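Local coordinates for protein protelomerase (Agrobacterium tumefaciens, PDB 4F43) that generates and protects the covalently closed hairpin ends of linear bacterial DNA, acting as a telomere resolvase, at residues A[10-13]-A[14-18]; A[121-124]-A[125-128]; A[223-226]-A[227-230]; A[307-310]-A[311-314]. The protein carries 1 engineered substitution. One frame throughout, in Å; residues are numbered along the deposited sequence.

Contact 1 (A[10-13]-A[14-18])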
loop_
_atom_site.group_PDB
_atom_site.type_symbol
_atom_site.label_atom_id
_atom_site.label_comp_id
_atom_site.label_asym_id
_atom_site.label_seq_id
_atom_site.Cartn_x
_atom_site.Cartn_y
_atom_site.Cartn_z
ATOM N N SER A 10 -12.598 -18.404 -1.338
ATOM C CA SER A 10 -12.346 -17.106 -1.957
ATOM C C SER A 10 -12.278 -17.224 -3.478
ATOM O O SER A 10 -13.025 -16.559 -4.202
ATOM C CB SER A 10 -11.041 -16.512 -1.424
ATOM O OG SER A 10 -11.066 -16.409 -0.011
ATOM N N ILE A 11 -11.379 -18.082 -3.948
ATOM C CA ILE A 11 -11.185 -18.309 -5.375
ATOM C C ILE A 11 -12.476 -18.785 -6.032
ATOM O O ILE A 11 -12.876 -18.278 -7.082
ATOM C CB ILE A 11 -10.095 -19.365 -5.628
ATOM C CG1 ILE A 11 -8.920 -19.171 -4.665
ATOM C CG2 ILE A 11 -9.638 -19.319 -7.077
ATOM C CD1 ILE A 11 -8.179 -17.867 -4.857
ATOM N N VAL A 12 -13.120 -19.759 -5.395
ATOM C CA VAL A 12 -14.360 -20.339 -5.899
ATOM C C VAL A 12 -15.451 -19.288 -6.080
ATOM O O VAL A 12 -16.093 -19.230 -7.126
ATOM C CB VAL A 12 -14.873 -21.459 -4.970
ATOM C CG1 VAL A 12 -16.235 -21.956 -5.431
ATOM C CG2 VAL A 12 -13.872 -22.603 -4.918
ATOM N N GLU A 13 -15.652 -18.457 -5.062
ATOM C CA GLU A 13 -16.639 -17.385 -5.140
ATOM C C GLU A 13 -16.258 -16.368 -6.212
ATOM O O GLU A 13 -17.120 -15.857 -6.933
ATOM C CB GLU A 13 -16.802 -16.701 -3.781
ATOM C CG GLU A 13 -17.497 -17.561 -2.739
ATOM C CD GLU A 13 -17.545 -16.903 -1.374
ATOM O OE1 GLU A 13 -16.969 -15.806 -1.220
ATOM O OE2 GLU A 13 -18.160 -17.484 -0.454
ATOM N N LYS A 14 -14.962 -16.089 -6.324
ATOM C CA LYS A 14 -14.470 -15.171 -7.348
ATOM C C LYS A 14 -14.692 -15.713 -8.759
ATOM O O LYS A 14 -14.761 -14.949 -9.722
ATOM C CB LYS A 14 -12.988 -14.856 -7.132
ATOM C CG LYS A 14 -12.725 -13.884 -5.997
ATOM C CD LYS A 14 -11.258 -13.504 -5.927
ATOM C CE LYS A 14 -11.010 -12.461 -4.851
ATOM N NZ LYS A 14 -9.580 -12.060 -4.789
ATOM N N ILE A 15 -14.799 -17.033 -8.875
ATOM C CA ILE A 15 -15.082 -17.666 -10.158
ATOM C C ILE A 15 -16.581 -17.680 -10.445
ATOM O O ILE A 15 -17.015 -17.387 -11.562
ATOM C CB ILE A 15 -14.530 -19.104 -10.209
ATOM C CG1 ILE A 15 -13.003 -19.089 -10.123
ATOM C CG2 ILE A 15 -14.975 -19.806 -11.484
ATOM C CD1 ILE A 15 -12.381 -20.465 -10.058
ATOM N N GLU A 16 -17.366 -18.018 -9.426
ATOM C CA GLU A 16 -18.820 -18.040 -9.539
ATOM C C GLU A 16 -19.357 -16.661 -9.896
ATOM O O GLU A 16 -20.324 -16.537 -10.648
ATOM C CB GLU A 16 -19.453 -18.528 -8.235
ATOM C CG GLU A 16 -19.164 -19.983 -7.910
ATOM C CD GLU A 16 -19.733 -20.405 -6.570
ATOM O OE1 GLU A 16 -20.191 -19.523 -5.813
ATOM O OE2 GLU A 16 -19.722 -21.618 -6.273
ATOM N N ARG A 17 -18.723 -15.626 -9.353
ATOM C CA ARG A 17 -19.085 -14.256 -9.697
ATOM C C ARG A 17 -18.743 -13.950 -11.151
ATOM O O ARG A 17 -19.479 -13.241 -11.838
ATOM C CB ARG A 17 -18.372 -13.257 -8.785
ATOM C CG ARG A 17 -18.930 -13.178 -7.376
ATOM C CD ARG A 17 -18.439 -11.929 -6.655
ATOM N NE ARG A 17 -16.999 -11.947 -6.406
ATOM C CZ ARG A 17 -16.098 -11.309 -7.149
ATOM N NH1 ARG A 17 -16.483 -10.596 -8.199
ATOM N NH2 ARG A 17 -14.812 -11.385 -6.840
ATOM N N ALA A 18 -17.622 -14.495 -11.614
ATOM C CA ALA A 18 -17.114 -14.192 -12.947
ATOM C C ALA A 18 -17.677 -15.114 -14.026
ATOM O O ALA A 18 -17.323 -14.989 -15.199
ATOM C CB ALA A 18 -15.592 -14.233 -12.955
#
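I15 and I11 meet along the inner side of helix 9-18, one turn apart. This is i to i+4 packing on an amphipathic alpha-helix. I15 CD1 lies 4.2 Å from I11 CG2, which is a loose touch. The closer fit is between side chain and backbone: I15 CG1 rests 3.1 Å from the carbonyl I11 O. CG1 sits beside the backbone N of I15 (chi1 -65°), and this turns the chain back along the helix toward that carbonyl. The same two isoleucines face helix 28-40, where I11 touches L30 and I15 touches L31 and A34. Regular helical bonds hold the backbone. The bond from K14 N to S10 O is 2.9 Å long, and E16 N reaches V12 O with an N-H...O angle of 163°. The I15 amide is held less well, with two weak bonds to I11 O and V12 O. The other side is polar and more open. E13, E16 and R17 are exposed there, and the carboxylates of E13 and E16 do not touch. S10 OG is hydrogen-bonded to E81, and K14 stretches out to a long, weak ion pair with D231. A18 packs on a phosphate of the bound DNA. On this outer side V12 and E16 run side by side, and E16 OE2 comes within 3.6 Å of V12 CG1.

Contact 2 (A[121-124]-A[125-128])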
loop_
_atom_site.group_PDB
_atom_site.type_symbol
_atom_site.label_atom_id
_atom_site.label_comp_id
_atom_site.label_asym_id
_atom_site.label_seq_id
_atom_site.Cartn_x
_atom_site.Cartn_y
_atom_site.Cartn_z
ATOM N N PHE A 121 11.245 18.397 -6.654
ATOM C CA PHE A 121 9.811 18.653 -6.665
ATOM C C PHE A 121 9.548 20.153 -6.620
ATOM O O PHE A 121 9.171 20.698 -5.583
ATOM C CB PHE A 121 9.148 17.966 -5.472
ATOM C CG PHE A 121 7.766 17.454 -5.758
ATOM C CD1 PHE A 121 7.349 16.236 -5.246
ATOM C CD2 PHE A 121 6.884 18.185 -6.536
ATOM C CE1 PHE A 121 6.077 15.757 -5.505
ATOM C CE2 PHE A 121 5.609 17.714 -6.797
ATOM C CZ PHE A 121 5.206 16.499 -6.283
ATOM N N GLU A 122 9.744 20.812 -7.757
ATOM C CA GLU A 122 9.690 22.270 -7.826
ATOM C C GLU A 122 8.316 22.875 -7.541
ATOM O O GLU A 122 8.203 23.842 -6.788
ATOM C CB GLU A 122 10.231 22.760 -9.172
ATOM C CG GLU A 122 11.747 22.785 -9.239
ATOM C CD GLU A 122 12.282 22.359 -10.591
ATOM O OE1 GLU A 122 11.491 21.848 -11.411
ATOM O OE2 GLU A 122 13.496 22.533 -10.828
ATOM N N ASN A 123 7.275 22.307 -8.139
ATOM C CA ASN A 123 5.927 22.847 -7.990
ATOM C C ASN A 123 5.108 22.113 -6.933
ATOM O O ASN A 123 3.915 21.875 -7.119
ATOM C CB ASN A 123 5.192 22.807 -9.331
ATOM C CG ASN A 123 5.990 23.442 -10.455
ATOM O OD1 ASN A 123 6.630 24.478 -10.272
ATOM N ND2 ASN A 123 5.958 22.818 -11.628
ATOM N N TYR A 124 5.744 21.759 -5.819
ATOM C CA TYR A 124 5.078 20.966 -4.788
ATOM C C TYR A 124 4.036 21.765 -4.003
ATOM O O TYR A 124 3.032 21.210 -3.550
ATOM C CB TYR A 124 6.098 20.323 -3.841
ATOM C CG TYR A 124 6.652 21.245 -2.777
ATOM C CD1 TYR A 124 6.117 21.254 -1.495
ATOM C CD2 TYR A 124 7.717 22.095 -3.048
ATOM C CE1 TYR A 124 6.619 22.089 -0.517
ATOM C CE2 TYR A 124 8.226 22.934 -2.075
ATOM C CZ TYR A 124 7.674 22.926 -0.812
ATOM O OH TYR A 124 8.177 23.758 0.160
ATOM N N ARG A 125 4.278 23.064 -3.846
ATOM C CA ARG A 125 3.338 23.942 -3.154
ATOM C C ARG A 125 1.997 23.966 -3.878
ATOM O O ARG A 125 0.933 23.975 -3.252
ATOM C CB ARG A 125 3.900 25.361 -3.051
ATOM C CG ARG A 125 5.152 25.483 -2.197
ATOM C CD ARG A 125 5.654 26.918 -2.163
ATOM N NE ARG A 125 6.760 27.090 -1.226
ATOM C CZ ARG A 125 6.609 27.403 0.057
ATOM N NH1 ARG A 125 5.393 27.578 0.558
ATOM N NH2 ARG A 125 7.671 27.540 0.839
ATOM N N GLN A 126 2.061 23.972 -5.205
ATOM C CA GLN A 126 0.866 23.967 -6.035
ATOM C C GLN A 126 0.089 22.670 -5.841
ATOM O O GLN A 126 -1.136 22.679 -5.788
ATOM C CB GLN A 126 1.233 24.144 -7.507
ATOM C CG GLN A 126 2.103 25.358 -7.780
ATOM C CD GLN A 126 2.241 25.656 -9.258
ATOM O OE1 GLN A 126 1.291 25.499 -10.026
ATOM N NE2 GLN A 126 3.429 26.084 -9.669
ATOM N N VAL A 127 0.811 21.560 -5.733
ATOM C CA VAL A 127 0.193 20.258 -5.510
ATOM C C VAL A 127 -0.499 20.212 -4.150
ATOM O O VAL A 127 -1.641 19.753 -4.034
ATOM C CB VAL A 127 1.234 19.121 -5.590
ATOM C CG1 VAL A 127 0.603 17.789 -5.212
ATOM C CG2 VAL A 127 1.844 19.054 -6.981
ATOM N N LEU A 128 0.202 20.692 -3.125
ATOM C CA LEU A 128 -0.358 20.778 -1.780
ATOM C C LEU A 128 -1.629 21.618 -1.775
ATOM O O LEU A 128 -2.624 21.262 -1.133
ATOM C CB LEU A 128 0.666 21.372 -0.811
ATOM C CG LEU A 128 1.911 20.525 -0.538
ATOM C CD1 LEU A 128 2.936 21.315 0.258
ATOM C CD2 LEU A 128 1.529 19.249 0.192
#
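R125 lays its aliphatic chain over one face of the Y124 ring. R125 CG stands 4.0 Å from the ring centroid, only 15° off the normal, in a CH-pi contact. The ring reaches this place because Y124 CG lies between its backbone N and carbonyl carbon (chi1 80°). The phenol oxygen Y124 OH is satisfied outside the segments, by a hydrogen bond to E311 OE2, an oxygen that the R125 guanidinium also meets, but only from a distance and weakly. Y124 O accepts a bond from L128 N at 2.9 Å, nearly straight at 168°. L128 CD1 also packs 3.6 Å from Y124 CD1. N123 O is served less well, by a weak bond of 3.4 Å from V127 N. The N123 side chain makes no capping bond. Its ND2 instead gives a weak hydrogen bond to V252 O, while the N123 and Q126 side chains run side by side. F121 CE2 meets V127 CG2 at 4.0 Å. These two join the buried side, with L267 and L264 of helix 263-276. A type I turn, F121 to Y124, leads into the N-terminus of helix 124-134, with N123 at the N-cap position.

Contact 3 (A[223-226]-A[227-230])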
loop_
_atom_site.group_PDB
_atom_site.type_symbol
_atom_site.label_atom_id
_atom_site.label_comp_id
_atom_site.label_asym_id
_atom_site.label_seq_id
_atom_site.Cartn_x
_atom_site.Cartn_y
_atom_site.Cartn_z
ATOM N N LYS A 223 -19.656 4.831 2.377
ATOM C CA LYS A 223 -20.192 3.660 3.063
ATOM C C LYS A 223 -19.910 2.403 2.254
ATOM O O LYS A 223 -19.722 1.321 2.810
ATOM C CB LYS A 223 -21.698 3.807 3.293
ATOM C CG LYS A 223 -22.074 4.876 4.305
ATOM C CD LYS A 223 -21.450 4.593 5.663
ATOM C CE LYS A 223 -21.922 3.261 6.231
ATOM N NZ LYS A 223 -21.216 2.921 7.500
ATOM N N LEU A 224 -19.887 2.556 0.933
ATOM C CA LEU A 224 -19.573 1.451 0.038
ATOM C C LEU A 224 -18.098 1.063 0.150
ATOM O O LEU A 224 -17.720 -0.074 -0.131
ATOM C CB LEU A 224 -19.924 1.827 -1.405
ATOM C CG LEU A 224 -19.678 0.785 -2.501
ATOM C CD1 LEU A 224 -20.374 -0.525 -2.170
ATOM C CD2 LEU A 224 -20.140 1.313 -3.851
ATOM N N TRP A 225 -17.272 2.015 0.576
ATOM C CA TRP A 225 -15.831 1.804 0.689
ATOM C C TRP A 225 -15.405 1.264 2.053
ATOM O O TRP A 225 -14.389 0.581 2.166
ATOM C CB TRP A 225 -15.084 3.109 0.410
ATOM C CG TRP A 225 -14.776 3.343 -1.032
ATOM C CD1 TRP A 225 -14.589 2.397 -1.999
ATOM C CD2 TRP A 225 -14.619 4.611 -1.677
ATOM N NE1 TRP A 225 -14.322 2.999 -3.205
ATOM C CE2 TRP A 225 -14.336 4.359 -3.034
ATOM C CE3 TRP A 225 -14.690 5.937 -1.237
ATOM C CZ2 TRP A 225 -14.123 5.384 -3.956
ATOM C CZ3 TRP A 225 -14.480 6.953 -2.152
ATOM C CH2 TRP A 225 -14.200 6.671 -3.496
ATOM N N HIS A 226 -16.182 1.577 3.085
ATOM C CA HIS A 226 -15.814 1.221 4.453
ATOM C C HIS A 226 -15.830 -0.287 4.699
ATOM O O HIS A 226 -16.830 -0.957 4.444
ATOM C CB HIS A 226 -16.738 1.918 5.453
ATOM C CG HIS A 226 -16.245 1.869 6.866
ATOM N ND1 HIS A 226 -15.153 2.589 7.297
ATOM C CD2 HIS A 226 -16.695 1.185 7.945
ATOM C CE1 HIS A 226 -14.951 2.353 8.582
ATOM N NE2 HIS A 226 -15.873 1.504 8.999
ATOM N N GLY A 227 -14.714 -0.808 5.200
ATOM C CA GLY A 227 -14.611 -2.215 5.548
ATOM C C GLY A 227 -14.317 -3.106 4.357
ATOM O O GLY A 227 -14.315 -4.332 4.470
ATOM N N MET A 228 -14.063 -2.482 3.211
ATOM C CA MET A 228 -13.811 -3.212 1.975
ATOM C C MET A 228 -12.490 -3.966 2.026
ATOM O O MET A 228 -11.577 -3.591 2.762
ATOM C CB MET A 228 -13.799 -2.248 0.789
ATOM C CG MET A 228 -14.675 -2.673 -0.370
ATOM S SD MET A 228 -14.609 -1.492 -1.730
ATOM C CE MET A 228 -15.829 -2.189 -2.840
ATOM N N SER A 229 -12.393 -5.032 1.239
ATOM C CA SER A 229 -11.147 -5.774 1.116
ATOM C C SER A 229 -10.273 -5.121 0.053
ATOM O O SER A 229 -10.743 -4.281 -0.713
ATOM C CB SER A 229 -11.420 -7.238 0.764
ATOM O OG SER A 229 -12.055 -7.349 -0.497
ATOM N N ILE A 230 -9.003 -5.508 0.007
ATOM C CA ILE A 230 -8.047 -4.883 -0.904
ATOM C C ILE A 230 -8.373 -5.152 -2.376
ATOM O O ILE A 230 -8.224 -4.271 -3.223
ATOM C CB ILE A 230 -6.587 -5.298 -0.577
ATOM C CG1 ILE A 230 -5.605 -4.642 -1.550
ATOM C CG2 ILE A 230 -6.434 -6.816 -0.580
ATOM C CD1 ILE A 230 -5.633 -3.129 -1.524
#
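G227 follows H226, the first residue to leave helix 220-225. Its positive phi of 82° is one that glycine readily adopts. Its amide N lies 3.5 Å from H226 CG, oblique to the imidazole ring. M228 comes next and turns its side chain back toward the helix end. M228 N bonds W225 O at 3.3 Å, coming from above the carbonyl plane. This closes a type II beta turn from W225 to M228, with G227 in its third position. M228 CB presses against the same oxygen, 3.2 Å from W225 O. Beyond CG the chain is extended (chi2 -180°), which carries the sulfur to the edge of the indole. M228 SD sits in the ring plane, 3.9 Å from W225 CD1, in a Met-aromatic contact. W225 NE1 is bound elsewhere, to T237, and F159 meets the tryptophan edge-to-face. S229 is the N-cap of helix 230-248, and its hydroxyl caps a backbone N just past the segment and also bonds D232. I230 begins the helix and packs on a phosphate of the bound DNA.

Contact 4 (A[307-310]-A[311-314])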
loop_
_atom_site.group_PDB
_atom_site.type_symbol
_atom_site.label_atom_id
_atom_site.label_comp_id
_atom_site.label_asym_id
_atom_site.label_seq_id
_atom_site.Cartn_x
_atom_site.Cartn_y
_atom_site.Cartn_z
ATOM N N TYR A 307 12.500 12.432 -3.319
ATOM C CA TYR A 307 12.293 13.816 -3.730
ATOM C C TYR A 307 13.250 14.756 -3.011
ATOM O O TYR A 307 13.772 14.432 -1.945
ATOM C CB TYR A 307 10.855 14.256 -3.443
ATOM C CG TYR A 307 9.803 13.535 -4.250
ATOM C CD1 TYR A 307 10.051 13.135 -5.559
ATOM C CD2 TYR A 307 8.558 13.257 -3.702
ATOM C CE1 TYR A 307 9.083 12.476 -6.297
ATOM C CE2 TYR A 307 7.588 12.601 -4.430
ATOM C CZ TYR A 307 7.855 12.212 -5.727
ATOM O OH TYR A 307 6.890 11.556 -6.458
ATOM N N THR A 308 13.480 15.923 -3.602
ATOM C CA THR A 308 14.235 16.977 -2.938
ATOM C C THR A 308 13.525 18.320 -3.096
ATOM O O THR A 308 13.128 18.707 -4.197
ATOM C CB THR A 308 15.702 17.061 -3.429
ATOM O OG1 THR A 308 16.366 18.151 -2.776
ATOM C CG2 THR A 308 15.772 17.257 -4.938
ATOM N N LEU A 309 13.348 19.019 -1.980
ATOM C CA LEU A 309 12.626 20.284 -1.982
ATOM C C LEU A 309 13.453 21.414 -2.589
ATOM O O LEU A 309 14.658 21.504 -2.348
ATOM C CB LEU A 309 12.159 20.644 -0.567
ATOM C CG LEU A 309 11.069 19.735 0.005
ATOM C CD1 LEU A 309 10.489 20.328 1.278
ATOM C CD2 LEU A 309 9.974 19.485 -1.020
ATOM N N PRO A 310 12.798 22.277 -3.385
ATOM C CA PRO A 310 13.421 23.378 -4.130
ATOM C C PRO A 310 14.276 24.286 -3.253
ATOM O O PRO A 310 15.350 24.704 -3.680
ATOM C CB PRO A 310 12.218 24.163 -4.659
ATOM C CG PRO A 310 11.130 23.168 -4.743
ATOM C CD PRO A 310 11.342 22.221 -3.605
ATOM N N GLU A 311 13.799 24.588 -2.051
ATOM C CA GLU A 311 14.535 25.453 -1.133
ATOM C C GLU A 311 15.828 24.801 -0.650
ATOM O O GLU A 311 16.855 25.469 -0.518
ATOM C CB GLU A 311 13.660 25.863 0.055
ATOM C CG GLU A 311 12.693 24.791 0.528
ATOM C CD GLU A 311 11.252 25.113 0.170
ATOM O OE1 GLU A 311 10.989 25.452 -1.002
ATOM O OE2 GLU A 311 10.384 25.038 1.067
ATOM N N ASP A 312 15.771 23.500 -0.387
ATOM C CA ASP A 312 16.957 22.751 0.006
ATOM C C ASP A 312 17.961 22.737 -1.138
ATOM O O ASP A 312 19.155 22.955 -0.933
ATOM C CB ASP A 312 16.588 21.320 0.399
ATOM C CG ASP A 312 15.605 21.266 1.553
ATOM O OD1 ASP A 312 15.525 22.254 2.313
ATOM O OD2 ASP A 312 14.914 20.236 1.700
ATOM N N ARG A 313 17.457 22.485 -2.342
ATOM C CA ARG A 313 18.264 22.512 -3.556
ATOM C C ARG A 313 18.927 23.875 -3.713
ATOM O O ARG A 313 20.060 23.974 -4.181
ATOM C CB ARG A 313 17.388 22.198 -4.774
ATOM C CG ARG A 313 18.134 21.971 -6.089
ATOM C CD ARG A 313 18.334 23.267 -6.867
ATOM N NE ARG A 313 17.169 24.144 -6.778
ATOM C CZ ARG A 313 16.178 24.170 -7.664
ATOM N NH1 ARG A 313 16.207 23.368 -8.719
ATOM N NH2 ARG A 313 15.159 25.002 -7.498
ATOM N N ASP A 314 18.214 24.923 -3.315
ATOM C CA ASP A 314 18.726 26.283 -3.409
ATOM C C ASP A 314 19.845 26.545 -2.406
ATOM O O ASP A 314 20.967 26.869 -2.795
ATOM C CB ASP A 314 17.599 27.302 -3.220
ATOM C CG ASP A 314 16.693 27.399 -4.432
ATOM O OD1 ASP A 314 17.149 27.058 -5.544
ATOM O OD2 ASP A 314 15.528 27.822 -4.276
HETATM O O HOH W 1 15.024 17.801 0.126
#
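P310 lies alongside E311, both side chains pointing the same way, with P310 CB 4.1 Å from E311 OE1. E311 CG sits between its backbone N and carbonyl carbon (chi1 35°), and the chain then bends, bringing the carboxylate back along the proline ring. That carboxylate, tied to Y124 through OE2, turns its OE1 to the proline. L309 is the N-cap residue of helix 310-316. Its carbonyl opens the helix: R313 N bonds L309 O at 3.0 Å with an N-H...O angle of 168°. D314 N then bonds P310 O at 2.9 Å, less straight at 136°. P310 is the first helical residue, a position that needs no amide hydrogen for the helix bonds. The amide of L309 is satisfied through water 1, which accepts from L309 N at 3.0 Å. The same water donates to D312 OD2 at 2.9 Å and so bridges the N-cap residue and the first turn of the helix. D312 OD2 also packs 3.6 Å from L309 CB. R313 bends at two torsions and forms a salt bridge with its neighbour, R313 NE to D314 OD1, 3.2 Å. The oxygen is met from above the carboxylate plane. Strand 307-308 pairs in parallel with strand 119-120. L309 and P310 touch Y124 of helix 124-134, while L309, E311 and D312 touch H274 of helix 263-276.

Contacts 2 and 4 are neighbours, with centres about 11 Å apart. Contact 2 follows strand 119-120, contact 4 includes its parallel partner 307-308, and both lead into a helix. F121 N lies 3.1 Å from T308 O, a probable hydrogen bond between them. Contact 2 is partly buried and built on a tyrosine ring and apolar side chains; contact 4 lies at the surface and relies on charge and water. Contacts 1 and 3 are also surface contacts, about 19 Å apart between centres, and both reach phosphates of the bound DNA. Contact 1 stays within one helix, whereas contact 3 links two helices through a turn and a sulfur-aromatic touch. Contact 1 lies across the chain's centre from contacts 2 and 4.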